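Local structure of Alpha/beta fold hydrolase (6I8W) at residues 67-72 with 94-99. The protein is a membrane-bound phospholipase A and virulence factor of Pseudomonas aeruginosa that degrades membrane phospholipids and has an alpha/beta hydrolase fold. Residues are numbered along the deposited sequence; the frame is centred on the assembly and turned at random.
Sequences LIHGFG and LDLPGF
I68 and L96 meet at about a right angle, CG2 of I68 lying 3.7 Å from CD1 of L96, while the CG1 branch of I68 runs alongside L94 and reaches its CD2. Helices 112-125 and 138-149 cover this apolar centre through V119, A143 and I142. The same CD1 of L96 sits over one face of the H69 imidazole in a CH-pi contact, 4.2 Å from the ring centroid. Beyond H69 the packing turns aromatic: the imidazole sets an edge toward the face of F99 in an offset edge-to-face pair, and F99 in turn offers an edge to the face of F71, its plane turned 76° from that ring. CE1 of F99 also comes within 3.3 Å of G72 N, obliquely to the ring. F71 continues the series to F229 of helix 208-234 and touches a bound myristic acid.

The polar edge is built around H69. Its CG stands between backbone N and carbonyl carbon (chi1 66°), which swings the ring across to 94-99. NE2 accepts the N-H of L96 at 3.0 Å, nearly straight (164°) although the donor is tilted from the ring plane; ND1 donates in plane to G70 O at 2.8 Å. Farther back, a water bridges the diverging chains, donating to L67 O and L94 O and accepting from H69 N. The D95 carboxylate forms a salt bridge with K75.

H69 and G70 open an HGFG sequence after strand 64-68; as in other lipases with an HGX motif, the backbone N-H of F71 probably contributes to the oxyanion hole. With one ring nitrogen accepting and the other donating, the buried imidazole is probably neutral, its rotation fixed by both bonds, and it ties this loop to the one after strand 90-94.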
loop_
_atom_site.group_PDB
_atom_site.type_symbol
_atom_site.label_atom_id
_atom_site.label_comp_id
_atom_site.label_asym_id
_atom_site.label_seq_id
_atom_site.Cartn_x
_atom_site.Cartn_y
_atom_site.Cartn_z
ATOM N N LEU A 67 0.449 0.373 8.902
ATOM C CA LEU A 67 0.251 0.953 7.577
ATOM C C LEU A 67 -0.009 -0.139 6.554
ATOM O O LEU A 67 0.751 -1.110 6.470
ATOM C CB LEU A 67 1.485 1.783 7.162
ATOM C CG LEU A 67 2.047 2.768 8.197
ATOM C CD1 LEU A 67 3.287 3.496 7.645
ATOM C CD2 LEU A 67 0.983 3.785 8.606
ATOM N N ILE A 68 -1.059 0.029 5.754
ATOM C CA ILE A 68 -1.479 -1.036 4.835
ATOM C C ILE A 68 -1.507 -0.529 3.391
ATOM O O ILE A 68 -2.309 0.340 3.038
ATOM C CB ILE A 68 -2.881 -1.579 5.207
ATOM C CG1 ILE A 68 -2.965 -1.886 6.711
ATOM C CG2 ILE A 68 -3.235 -2.812 4.356
ATOM C CD1 ILE A 68 -4.369 -2.310 7.162
ATOM N N HIS A 69 -0.640 -1.092 2.557
ATOM C CA HIS A 69 -0.511 -0.674 1.164
ATOM C C HIS A 69 -1.724 -1.087 0.303
ATOM O O HIS A 69 -2.584 -1.873 0.733
ATOM C CB HIS A 69 0.763 -1.285 0.581
ATOM C CG HIS A 69 0.689 -2.776 0.485
ATOM N ND1 HIS A 69 -0.019 -3.415 -0.514
ATOM C CD2 HIS A 69 1.167 -3.757 1.291
ATOM C CE1 HIS A 69 0.052 -4.724 -0.339
ATOM N NE2 HIS A 69 0.768 -4.964 0.750
ATOM N N GLY A 70 -1.755 -0.605 -0.937
ATOM C CA GLY A 70 -2.859 -0.899 -1.827
ATOM C C GLY A 70 -2.562 -1.994 -2.838
ATOM O O GLY A 70 -1.573 -2.709 -2.721
ATOM N N PHE A 71 -3.443 -2.124 -3.824
ATOM C CA PHE A 71 -3.361 -3.189 -4.813
ATOM C C PHE A 71 -2.058 -3.123 -5.612
ATOM O O PHE A 71 -1.682 -2.067 -6.104
ATOM C CB PHE A 71 -4.554 -3.122 -5.772
ATOM C CG PHE A 71 -4.459 -4.099 -6.909
ATOM C CD1 PHE A 71 -4.815 -5.427 -6.731
ATOM C CD2 PHE A 71 -3.975 -3.700 -8.147
ATOM C CE1 PHE A 71 -4.718 -6.341 -7.772
ATOM C CE2 PHE A 71 -3.861 -4.599 -9.192
ATOM C CZ PHE A 71 -4.239 -5.927 -9.010
ATOM N N GLY A 72 -1.367 -4.251 -5.715
ATOM C CA GLY A 72 -0.166 -4.327 -6.521
ATOM C C GLY A 72 1.041 -3.671 -5.880
ATOM O O GLY A 72 2.141 -3.756 -6.426
ATOM N N LEU A 94 3.124 -3.862 6.793
ATOM C CA LEU A 94 3.201 -5.248 6.304
ATOM C C LEU A 94 3.002 -5.356 4.788
ATOM O O LEU A 94 2.407 -4.469 4.154
ATOM C CB LEU A 94 2.160 -6.158 7.008
ATOM C CG LEU A 94 0.717 -6.163 6.475
ATOM C CD1 LEU A 94 -0.123 -7.273 7.142
ATOM C CD2 LEU A 94 0.043 -4.796 6.662
ATOM N N ASP A 95 3.519 -6.448 4.221
ATOM C CA ASP A 95 3.113 -6.902 2.906
ATOM C C ASP A 95 1.881 -7.768 3.085
ATOM O O ASP A 95 1.950 -8.821 3.728
ATOM C CB ASP A 95 4.209 -7.723 2.207
ATOM C CG ASP A 95 5.381 -6.873 1.749
ATOM O OD1 ASP A 95 5.182 -5.663 1.530
ATOM O OD2 ASP A 95 6.484 -7.437 1.582
ATOM N N LEU A 96 0.758 -7.357 2.518
ATOM C CA LEU A 96 -0.420 -8.231 2.553
ATOM C C LEU A 96 -0.122 -9.542 1.834
ATOM O O LEU A 96 0.602 -9.544 0.839
ATOM C CB LEU A 96 -1.618 -7.537 1.905
ATOM C CG LEU A 96 -2.155 -6.320 2.675
ATOM C CD1 LEU A 96 -3.059 -5.497 1.774
ATOM C CD2 LEU A 96 -2.915 -6.759 3.930
ATOM N N PRO A 97 -0.647 -10.668 2.360
ATOM C CA PRO A 97 -0.654 -11.915 1.600
ATOM C C PRO A 97 -1.117 -11.654 0.169
ATOM O O PRO A 97 -2.059 -10.869 -0.034
ATOM C CB PRO A 97 -1.664 -12.791 2.366
ATOM C CG PRO A 97 -1.546 -12.301 3.782
ATOM C CD PRO A 97 -1.306 -10.813 3.674
ATOM N N GLY A 98 -0.438 -12.274 -0.794
ATOM C CA GLY A 98 -0.672 -12.021 -2.206
ATOM C C GLY A 98 0.288 -11.002 -2.818
ATOM O O GLY A 98 0.416 -10.938 -4.042
ATOM N N PHE A 99 0.986 -10.237 -1.972
ATOM C CA PHE A 99 1.812 -9.105 -2.433
ATOM C C PHE A 99 3.196 -9.056 -1.787
ATOM O O PHE A 99 3.452 -9.737 -0.795
ATOM C CB PHE A 99 1.068 -7.773 -2.167
ATOM C CG PHE A 99 -0.286 -7.716 -2.815
ATOM C CD1 PHE A 99 -0.410 -7.407 -4.169
ATOM C CD2 PHE A 99 -1.430 -8.039 -2.092
ATOM C CE1 PHE A 99 -1.659 -7.397 -4.787
ATOM C CE2 PHE A 99 -2.686 -8.028 -2.701
ATOM C CZ PHE A 99 -2.799 -7.705 -4.051
HETATM O O HOH W 1 1.857 -1.814 4.015
#